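Local structure of phosphonate monoester hydrolase (4UPK) at residues A[70-75]-A[372-377]; A[200-205]-A[252-257]; A[132-137]-A[148-153]. The protein is a hydrolase of the sulfatase family, which belongs to the wider alkaline phosphatase clan of enzymes. All blocks are in the same frame, centred on the assembly; numbering follows the deposited sequence.

Interaction 1: A[70-75]-A[372-377]; sequences VSFRRH and LIIRAP
The imidazole of H75 takes the methyl CD2 of L372 over one face, 3.7 Å from the ring centroid and 20° off the ring normal, a CH-pi contact. The same methyl also meets the phenyl ring of F72 obliquely, L372 CD2 lying 3.6 Å from F72 CD1, and I374 CD1 comes obliquely to F72 CE1 at 3.9 Å. The carbonyl O of L372 lies at the edge of the F72 ring, in its plane. With CG anti to the backbone N (chi1 177°) and chi2 near 63°, L372 places CD2 between the two rings, a place suited to a branched aliphatic chain.

The backbones carrying these groups form an antiparallel ladder in the central mixed sheet. V70 and I374 form a hydrogen-bonded pair, V70 N to I374 O at 3.1 Å and I374 N to V70 O at 2.9 Å; S71 and I373 make the next, non-hydrogen-bonded pair, S71 turning its own backbone bonds to H383 and V385, and F72 N reaches L372 O at 3.0 Å. A water gives to F72 O and accepts from L372 N. L394 of helix 394-402 touches both H75 and L372. Across the contact the side chains thus meet through carbon and ring surface, H75 spending ND1 on T389 OG1; the polarity lies in the main chain, where V70, F72, L372 and I374 pair directly or through water.

Interaction 2: A[200-205]-A[252-257]; sequences RLNGPA and YNTMYD
P204 and N253 bring the two backbones nearest, with their CA atoms 5.5 Å apart, where two loops of the sulfatase-family domain meet. Neither segment is a regular helix or strand. R200 to G203 form a type I beta turn, closed by a 3.2 Å bond from G203 N to R200 O. Glycine suits the last position, since R200 O lies close to where a side chain would begin. P204 then carries the chain onward in an extended course.

The single direct hydrogen bond between the loops runs from N253 ND2 to N202 O, 2.9 Å long with 160° at the hydrogen. It is well aimed at both ends: the donor lies in the plane of the N202 carbonyl, and the acceptor lies close to the plane of the N253 amide. N253 reaches it by holding CG between its backbone N and carbonyl carbon (chi1 64°), and asparagine is short enough to place an N-H there. The amide nitrogen also packs against the proline ring, N253 ND2 being 3.5 Å from P204 CD; P204 N has no hydrogen to offer and serves only as a neighbour.

On the other flank, the side chains of N202 and T254 cross at about a right angle, N202 ND2 lying 3.6 Å from the methyl CG2 of T254. T308 of helix 303-333 also touches N202, and L314 of that helix touches Y256, whose hydroxyl bonds to T318 and to the backbone N of E58. A water completes the junction by linking three residues: it accepts from N202 ND2 at 3.1 Å, gives one hydrogen to N253 O at 2.8 Å and the other to Y256 O at 3.0 Å.

Interaction 3: A[132-137]-A[148-153]; sequences DTSQDP and KTYEFP
T133 and F152 join two arms of one long loop, the connection between strands 125-127 and 158-162, which run parallel as neighbours in the central mixed sheet. Among direct hydrogen bonds, T133 N gives to F152 O at 3.1 Å, the only one between the two segments and a moderately bent one at 145°; T131 OG1 adds a weak bond to the same oxygen. A second, within one arm, folds Q135 back: its NE2 gives to T133 O at 2.8 Å from above the carbonyl plane. T133 itself turns its hydroxyl to T131.

Packing comes next. Bent at chi2 (-58°), the Q135 chain carries its amide to the edge of the F152 ring, where NE2 lies 3.7 Å from F152 CD2 with the two planes 66° apart. Glutamine suits this spot, its CG meeting the ring at CD2 while its amide serves the carbonyl of T133. CD of P153 sits over one face of the same ring. S134 OG touches Y150 CB at 3.3 Å, and S134 also packs on I526 of the second subunit.

Charge and water form the last group. D132 and E151 run side by side, pointing the same way, their carboxylates nearly parallel and D132 OD1 4.3 Å from E151 OE2. A water lies between the two oxygens, though its 2.5 Å approach to D132 OD1 is too short to be trusted in detail; it and the backbone N of E166, which bonds to E151 OE2, may ease the repulsion. At the other end of the contact a second water ties the main chains together, accepting from Q135 N at 2.8 Å and donating to T149 O at 2.9 Å.

How the interactions relate
All three contacts lie in the sulfatase-family part of the chain and nowhere touch. Interactions 1 and 3 concern the same mixed sheet, 1 through its strands and 3 through a connecting loop; the chain span of 1, nearly 300 residues, encloses both others. Interaction 1 is buried. Interactions 2 and 3 are partly buried and join loops, the centre of 2 being farthest from the chain's centre, about 25 Å, and 3 lying across that centre from 1, next to the second subunit. Chemistry follows place: a backbone ladder with apolar packing in 1, one asparagine amide capturing a carbonyl in 2, neighbouring carboxylates in 3. Water links main chain to main chain in 1 and 3, but a side-chain amide to carbonyls in 2.

Interaction 1: A[70-75]-A[372-377]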
loop_
_atom_site.group_PDB
_atom_site.type_symbol
_atom_site.label_atom_id
_atom_site.label_comp_id
_atom_site.label_asym_id
_atom_site.label_seq_id
_atom_site.Cartn_x
_atom_site.Cartn_y
_atom_site.Cartn_z
ATOM N N VAL A 70 -35.980 17.061 -14.416
ATOM C CA VAL A 70 -35.169 18.245 -14.695
ATOM C C VAL A 70 -34.195 17.985 -15.893
ATOM O O VAL A 70 -33.393 17.040 -15.863
ATOM C CB VAL A 70 -34.436 18.734 -13.412
ATOM C CG1 VAL A 70 -33.703 20.049 -13.659
ATOM C CG2 VAL A 70 -35.398 18.870 -12.229
ATOM N N SER A 71 -34.293 18.837 -16.932
ATOM C CA SER A 71 -33.465 18.794 -18.138
ATOM C C SER A 71 -32.441 19.928 -18.105
ATOM O O SER A 71 -32.795 21.064 -17.804
ATOM C CB SER A 71 -34.325 18.931 -19.393
ATOM O OG SER A 71 -35.280 17.886 -19.466
ATOM N N PHE A 72 -31.174 19.608 -18.428
ATOM C CA PHE A 72 -30.051 20.536 -18.436
ATOM C C PHE A 72 -29.662 20.787 -19.890
ATOM O O PHE A 72 -29.101 19.903 -20.554
ATOM C CB PHE A 72 -28.889 19.979 -17.579
ATOM C CG PHE A 72 -29.224 19.846 -16.104
ATOM C CD1 PHE A 72 -29.944 18.752 -15.627
ATOM C CD2 PHE A 72 -28.829 20.819 -15.196
ATOM C CE1 PHE A 72 -30.257 18.634 -14.270
ATOM C CE2 PHE A 72 -29.155 20.707 -13.835
ATOM C CZ PHE A 72 -29.863 19.612 -13.380
ATOM N N ARG A 73 -30.003 21.987 -20.391
ATOM C CA ARG A 73 -29.803 22.394 -21.790
ATOM C C ARG A 73 -28.414 22.897 -22.225
ATOM O O ARG A 73 -28.149 22.955 -23.442
ATOM C CB ARG A 73 -30.910 23.368 -22.244
ATOM C CG ARG A 73 -32.293 22.739 -22.194
ATOM C CD ARG A 73 -32.669 21.898 -23.419
ATOM N NE ARG A 73 -33.784 20.989 -23.121
ATOM C CZ ARG A 73 -35.067 21.334 -23.161
ATOM N NH1 ARG A 73 -35.421 22.565 -23.503
ATOM N NH2 ARG A 73 -36.003 20.457 -22.845
ATOM N N ARG A 74 -27.540 23.272 -21.256
ATOM C CA ARG A 74 -26.197 23.773 -21.563
ATOM C C ARG A 74 -25.153 22.869 -20.897
ATOM O O ARG A 74 -24.236 23.350 -20.232
ATOM C CB ARG A 74 -26.066 25.253 -21.130
ATOM C CG ARG A 74 -25.282 26.099 -22.122
ATOM C CD ARG A 74 -25.490 27.588 -21.906
ATOM N NE ARG A 74 -24.912 28.391 -22.994
ATOM C CZ ARG A 74 -23.881 29.228 -22.859
ATOM N NH1 ARG A 74 -23.300 29.396 -21.675
ATOM N NH2 ARG A 74 -23.430 29.909 -23.907
ATOM N N HIS A 75 -25.313 21.543 -21.084
ATOM C CA HIS A 75 -24.465 20.508 -20.503
ATOM C C HIS A 75 -23.394 20.033 -21.476
ATOM O O HIS A 75 -23.698 19.597 -22.591
ATOM C CB HIS A 75 -25.309 19.338 -19.984
ATOM C CG HIS A 75 -24.539 18.370 -19.149
ATOM N ND1 HIS A 75 -24.140 18.687 -17.862
ATOM C CD2 HIS A 75 -24.094 17.131 -19.450
ATOM C CE1 HIS A 75 -23.486 17.626 -17.415
ATOM N NE2 HIS A 75 -23.424 16.669 -18.336
ATOM N N LEU A 372 -28.853 15.736 -20.549
ATOM C CA LEU A 372 -28.816 15.462 -19.127
ATOM C C LEU A 372 -30.207 15.597 -18.514
ATOM O O LEU A 372 -30.813 16.669 -18.568
ATOM C CB LEU A 372 -27.763 16.307 -18.347
ATOM C CG LEU A 372 -27.728 16.094 -16.813
ATOM C CD1 LEU A 372 -27.355 14.669 -16.432
ATOM C CD2 LEU A 372 -26.786 17.038 -16.154
ATOM N N ILE A 373 -30.708 14.486 -17.948
ATOM C CA ILE A 373 -32.005 14.429 -17.290
ATOM C C ILE A 373 -31.743 13.879 -15.914
ATOM O O ILE A 373 -31.096 12.835 -15.766
ATOM C CB ILE A 373 -33.105 13.591 -18.039
ATOM C CG1 ILE A 373 -33.235 13.969 -19.550
ATOM C CG2 ILE A 373 -34.468 13.705 -17.319
ATOM C CD1 ILE A 373 -33.881 12.876 -20.456
ATOM N N ILE A 374 -32.237 14.591 -14.894
ATOM C CA ILE A 374 -32.106 14.140 -13.529
ATOM C C ILE A 374 -33.470 14.131 -12.867
ATOM O O ILE A 374 -34.145 15.161 -12.810
ATOM C CB ILE A 374 -31.026 14.911 -12.699
ATOM C CG1 ILE A 374 -29.609 14.789 -13.352
ATOM C CG2 ILE A 374 -31.030 14.437 -11.221
ATOM C CD1 ILE A 374 -28.453 15.597 -12.649
ATOM N N ARG A 375 -33.876 12.956 -12.372
ATOM C CA ARG A 375 -35.100 12.827 -11.610
ATOM C C ARG A 375 -34.731 12.426 -10.200
ATOM O O ARG A 375 -33.992 11.466 -9.985
ATOM C CB ARG A 375 -36.084 11.808 -12.204
ATOM C CG ARG A 375 -37.494 12.111 -11.717
ATOM C CD ARG A 375 -38.488 11.032 -12.025
ATOM N NE ARG A 375 -39.798 11.336 -11.439
ATOM C CZ ARG A 375 -40.145 11.098 -10.175
ATOM N NH1 ARG A 375 -39.272 10.564 -9.328
ATOM N NH2 ARG A 375 -41.357 11.416 -9.744
ATOM N N ALA A 376 -35.254 13.168 -9.241
ATOM C CA ALA A 376 -35.042 12.897 -7.836
ATOM C C ALA A 376 -36.375 13.074 -7.136
ATOM O O ALA A 376 -37.123 13.979 -7.519
ATOM C CB ALA A 376 -34.018 13.877 -7.269
ATOM N N PRO A 377 -36.712 12.249 -6.118
ATOM C CA PRO A 377 -37.970 12.493 -5.370
ATOM C C PRO A 377 -38.042 13.938 -4.865
ATOM O O PRO A 377 -37.084 14.433 -4.266
ATOM C CB PRO A 377 -37.904 11.495 -4.197
ATOM C CG PRO A 377 -36.503 10.978 -4.172
ATOM C CD PRO A 377 -35.957 11.106 -5.559
HETATM O O HOH W 1 -30.617 17.937 -21.566
#

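Interaction 2: A[200-205]-A[252-257]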
loop_
_atom_site.group_PDB
_atom_site.type_symbol
_atom_site.label_atom_id
_atom_site.label_comp_id
_atom_site.label_asym_id
_atom_site.label_seq_id
_atom_site.Cartn_x
_atom_site.Cartn_y
_atom_site.Cartn_z
ATOM N N ARG A 200 -25.025 -3.536 -48.869
ATOM C CA ARG A 200 -26.053 -2.537 -48.616
ATOM C C ARG A 200 -25.681 -1.783 -47.340
ATOM O O ARG A 200 -25.552 -2.395 -46.271
ATOM C CB ARG A 200 -27.452 -3.217 -48.548
ATOM C CG ARG A 200 -28.639 -2.301 -48.221
ATOM C CD ARG A 200 -28.900 -1.197 -49.232
ATOM N NE ARG A 200 -29.471 -1.717 -50.474
ATOM C CZ ARG A 200 -29.930 -0.957 -51.464
ATOM N NH1 ARG A 200 -29.869 0.368 -51.377
ATOM N NH2 ARG A 200 -30.451 -1.514 -52.548
ATOM N N LEU A 201 -25.474 -0.457 -47.475
ATOM C CA LEU A 201 -25.048 0.434 -46.382
ATOM C C LEU A 201 -25.986 0.429 -45.170
ATOM O O LEU A 201 -25.503 0.308 -44.035
ATOM C CB LEU A 201 -24.761 1.864 -46.908
ATOM C CG LEU A 201 -23.993 2.875 -46.005
ATOM C CD1 LEU A 201 -22.638 2.335 -45.560
ATOM C CD2 LEU A 201 -23.828 4.211 -46.732
ATOM N N ASN A 202 -27.309 0.539 -45.412
ATOM C CA ASN A 202 -28.315 0.490 -44.345
ATOM C C ASN A 202 -29.038 -0.856 -44.312
ATOM O O ASN A 202 -30.219 -0.934 -43.942
ATOM C CB ASN A 202 -29.283 1.685 -44.393
ATOM C CG ASN A 202 -30.062 1.833 -45.668
ATOM O OD1 ASN A 202 -29.883 1.081 -46.639
ATOM N ND2 ASN A 202 -30.960 2.818 -45.673
ATOM N N GLY A 203 -28.302 -1.910 -44.675
ATOM C CA GLY A 203 -28.788 -3.281 -44.621
ATOM C C GLY A 203 -29.076 -3.645 -43.171
ATOM O O GLY A 203 -28.419 -3.127 -42.258
ATOM N N PRO A 204 -30.110 -4.458 -42.903
ATOM C CA PRO A 204 -30.395 -4.831 -41.497
ATOM C C PRO A 204 -29.239 -5.611 -40.839
ATOM O O PRO A 204 -28.477 -6.279 -41.528
ATOM C CB PRO A 204 -31.672 -5.677 -41.604
ATOM C CG PRO A 204 -31.649 -6.230 -42.982
ATOM C CD PRO A 204 -31.005 -5.163 -43.846
ATOM N N ALA A 205 -29.082 -5.511 -39.525
ATOM C CA ALA A 205 -28.030 -6.253 -38.829
ATOM C C ALA A 205 -28.281 -7.770 -38.931
ATOM O O ALA A 205 -29.422 -8.185 -39.131
ATOM C CB ALA A 205 -27.957 -5.820 -37.373
ATOM N N TYR A 252 -35.258 -0.776 -37.398
ATOM C CA TYR A 252 -34.516 0.456 -37.152
ATOM C C TYR A 252 -33.614 0.937 -38.248
ATOM O O TYR A 252 -33.394 2.148 -38.342
ATOM C CB TYR A 252 -33.725 0.354 -35.852
ATOM C CG TYR A 252 -34.587 0.041 -34.652
ATOM C CD1 TYR A 252 -35.314 1.044 -34.005
ATOM C CD2 TYR A 252 -34.679 -1.258 -34.160
ATOM C CE1 TYR A 252 -36.126 0.751 -32.904
ATOM C CE2 TYR A 252 -35.492 -1.564 -33.075
ATOM C CZ TYR A 252 -36.208 -0.558 -32.442
ATOM O OH TYR A 252 -36.948 -0.887 -31.328
ATOM N N ASN A 253 -33.044 -0.011 -39.037
ATOM C CA ASN A 253 -32.071 0.236 -40.102
ATOM C C ASN A 253 -32.563 1.225 -41.172
ATOM O O ASN A 253 -31.791 2.057 -41.636
ATOM C CB ASN A 253 -31.627 -1.105 -40.731
ATOM C CG ASN A 253 -32.734 -1.868 -41.424
ATOM O OD1 ASN A 253 -33.807 -2.142 -40.868
ATOM N ND2 ASN A 253 -32.499 -2.236 -42.661
ATOM N N THR A 254 -33.843 1.123 -41.548
ATOM C CA THR A 254 -34.504 1.944 -42.564
ATOM C C THR A 254 -35.724 2.710 -42.037
ATOM O O THR A 254 -36.429 3.318 -42.833
ATOM C CB THR A 254 -34.888 1.095 -43.770
ATOM O OG1 THR A 254 -35.607 -0.041 -43.304
ATOM C CG2 THR A 254 -33.689 0.688 -44.622
ATOM N N MET A 255 -35.955 2.731 -40.711
ATOM C CA MET A 255 -37.090 3.462 -40.135
ATOM C C MET A 255 -37.133 4.946 -40.512
ATOM O O MET A 255 -38.208 5.487 -40.718
ATOM C CB MET A 255 -37.247 3.188 -38.633
ATOM C CG MET A 255 -36.553 4.177 -37.706
ATOM S SD MET A 255 -36.846 3.865 -35.954
ATOM C CE MET A 255 -38.562 3.813 -35.908
ATOM N N TYR A 256 -35.948 5.566 -40.673
ATOM C CA TYR A 256 -35.784 6.957 -41.100
ATOM C C TYR A 256 -35.221 6.988 -42.520
ATOM O O TYR A 256 -34.246 6.304 -42.832
ATOM C CB TYR A 256 -34.907 7.772 -40.107
ATOM C CG TYR A 256 -35.423 7.737 -38.678
ATOM C CD1 TYR A 256 -36.735 8.112 -38.377
ATOM C CD2 TYR A 256 -34.621 7.282 -37.638
ATOM C CE1 TYR A 256 -37.219 8.063 -37.071
ATOM C CE2 TYR A 256 -35.095 7.232 -36.331
ATOM C CZ TYR A 256 -36.398 7.611 -36.052
ATOM O OH TYR A 256 -36.869 7.552 -34.761
ATOM N N ASP A 257 -35.884 7.740 -43.391
ATOM C CA ASP A 257 -35.499 7.886 -44.785
ATOM C C ASP A 257 -34.343 8.888 -44.868
ATOM O O ASP A 257 -34.541 10.037 -44.476
ATOM C CB ASP A 257 -36.711 8.353 -45.619
ATOM C CG ASP A 257 -36.521 8.467 -47.122
ATOM O OD1 ASP A 257 -35.385 8.253 -47.604
ATOM O OD2 ASP A 257 -37.498 8.788 -47.809
HETATM O O HOH W 2 -32.012 4.345 -43.200
#

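Interaction 3: A[132-137]-A[148-153]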
loop_
_atom_site.group_PDB
_atom_site.type_symbol
_atom_site.label_atom_id
_atom_site.label_comp_id
_atom_site.label_asym_id
_atom_site.label_seq_id
_atom_site.Cartn_x
_atom_site.Cartn_y
_atom_site.Cartn_z
ATOM N N ASP A 132 -14.433 1.888 -19.377
ATOM C CA ASP A 132 -13.309 2.255 -20.248
ATOM C C ASP A 132 -12.167 2.907 -19.485
ATOM O O ASP A 132 -11.649 3.967 -19.884
ATOM C CB ASP A 132 -13.762 3.090 -21.478
ATOM C CG ASP A 132 -14.495 2.300 -22.538
ATOM O OD1 ASP A 132 -14.420 1.049 -22.510
ATOM O OD2 ASP A 132 -15.108 2.926 -23.421
ATOM N N THR A 133 -11.770 2.249 -18.378
ATOM C CA THR A 133 -10.734 2.724 -17.469
ATOM C C THR A 133 -9.372 2.071 -17.731
ATOM O O THR A 133 -9.244 0.842 -17.700
ATOM C CB THR A 133 -11.170 2.623 -16.001
ATOM O OG1 THR A 133 -12.541 2.984 -15.870
ATOM C CG2 THR A 133 -10.316 3.496 -15.070
ATOM N N SER A 134 -8.354 2.923 -17.964
ATOM C CA SER A 134 -6.978 2.497 -18.147
ATOM C C SER A 134 -6.401 2.382 -16.741
ATOM O O SER A 134 -6.364 3.363 -15.988
ATOM C CB SER A 134 -6.219 3.519 -18.979
ATOM O OG SER A 134 -6.883 3.745 -20.208
ATOM N N GLN A 135 -6.045 1.159 -16.360
ATOM C CA GLN A 135 -5.555 0.867 -15.016
ATOM C C GLN A 135 -4.136 1.361 -14.747
ATOM O O GLN A 135 -3.351 1.549 -15.682
ATOM C CB GLN A 135 -5.739 -0.629 -14.656
ATOM C CG GLN A 135 -7.133 -1.203 -14.961
ATOM C CD GLN A 135 -8.296 -0.515 -14.277
ATOM O OE1 GLN A 135 -8.346 -0.384 -13.054
ATOM N NE2 GLN A 135 -9.304 -0.133 -15.049
ATOM N N ASP A 136 -3.835 1.600 -13.460
ATOM C CA ASP A 136 -2.537 2.070 -12.978
ATOM C C ASP A 136 -1.544 0.890 -12.979
ATOM O O ASP A 136 -1.755 -0.092 -12.246
ATOM C CB ASP A 136 -2.692 2.682 -11.568
ATOM C CG ASP A 136 -1.506 3.453 -11.000
ATOM O OD1 ASP A 136 -0.407 3.403 -11.601
ATOM O OD2 ASP A 136 -1.676 4.102 -9.950
ATOM N N PRO A 137 -0.460 0.962 -13.801
ATOM C CA PRO A 137 0.524 -0.138 -13.833
ATOM C C PRO A 137 1.211 -0.410 -12.493
ATOM O O PRO A 137 1.684 -1.524 -12.274
ATOM C CB PRO A 137 1.538 0.317 -14.897
ATOM C CG PRO A 137 0.869 1.378 -15.657
ATOM C CD PRO A 137 -0.064 2.052 -14.718
ATOM N N LYS A 148 -3.967 -4.979 -20.118
ATOM C CA LYS A 148 -3.959 -5.315 -21.552
ATOM C C LYS A 148 -5.108 -4.673 -22.331
ATOM O O LYS A 148 -5.138 -4.737 -23.555
ATOM C CB LYS A 148 -3.899 -6.834 -21.765
ATOM C CG LYS A 148 -2.544 -7.411 -21.447
ATOM C CD LYS A 148 -2.436 -8.860 -21.906
ATOM C CE LYS A 148 -1.136 -9.478 -21.445
ATOM N NZ LYS A 148 -1.095 -9.656 -19.964
ATOM N N THR A 149 -6.022 -4.012 -21.619
ATOM C CA THR A 149 -7.176 -3.340 -22.219
ATOM C C THR A 149 -7.509 -2.017 -21.527
ATOM O O THR A 149 -7.443 -1.942 -20.301
ATOM C CB THR A 149 -8.391 -4.302 -22.294
ATOM O OG1 THR A 149 -9.466 -3.637 -22.952
ATOM C CG2 THR A 149 -8.843 -4.824 -20.916
ATOM N N TYR A 150 -7.874 -0.979 -22.318
ATOM C CA TYR A 150 -8.287 0.298 -21.755
ATOM C C TYR A 150 -9.812 0.394 -21.597
ATOM O O TYR A 150 -10.352 1.476 -21.366
ATOM C CB TYR A 150 -7.662 1.503 -22.479
ATOM C CG TYR A 150 -7.986 1.675 -23.951
ATOM C CD1 TYR A 150 -9.254 2.083 -24.365
ATOM C CD2 TYR A 150 -6.983 1.606 -24.916
ATOM C CE1 TYR A 150 -9.546 2.297 -25.711
ATOM C CE2 TYR A 150 -7.257 1.843 -26.265
ATOM C CZ TYR A 150 -8.544 2.181 -26.658
ATOM O OH TYR A 150 -8.836 2.419 -27.982
ATOM N N GLU A 151 -10.496 -0.756 -21.707
ATOM C CA GLU A 151 -11.940 -0.920 -21.565
ATOM C C GLU A 151 -12.268 -1.559 -20.212
ATOM O O GLU A 151 -13.445 -1.800 -19.908
ATOM C CB GLU A 151 -12.463 -1.852 -22.660
ATOM C CG GLU A 151 -12.367 -1.368 -24.091
ATOM C CD GLU A 151 -13.078 -2.336 -25.014
ATOM O OE1 GLU A 151 -12.722 -3.539 -25.026
ATOM O OE2 GLU A 151 -14.048 -1.901 -25.671
ATOM N N PHE A 152 -11.220 -1.861 -19.422
ATOM C CA PHE A 152 -11.293 -2.521 -18.120
ATOM C C PHE A 152 -12.153 -1.774 -17.059
ATOM O O PHE A 152 -12.063 -0.541 -16.994
ATOM C CB PHE A 152 -9.878 -2.828 -17.594
ATOM C CG PHE A 152 -9.853 -4.013 -16.660
ATOM C CD1 PHE A 152 -9.910 -5.311 -17.157
ATOM C CD2 PHE A 152 -9.847 -3.831 -15.278
ATOM C CE1 PHE A 152 -9.943 -6.409 -16.292
ATOM C CE2 PHE A 152 -9.902 -4.924 -14.413
ATOM C CZ PHE A 152 -9.936 -6.210 -14.922
ATOM N N PRO A 153 -12.995 -2.495 -16.242
ATOM C CA PRO A 153 -13.803 -1.802 -15.219
ATOM C C PRO A 153 -13.002 -1.135 -14.097
ATOM O O PRO A 153 -12.033 -1.689 -13.568
ATOM C CB PRO A 153 -14.737 -2.893 -14.690
ATOM C CG PRO A 153 -14.005 -4.162 -14.941
ATOM C CD PRO A 153 -13.254 -3.955 -16.221
HETATM O O HOH W 3 -15.743 -0.453 -24.034
HETATM O O HOH W 4 -5.758 -0.938 -18.208
#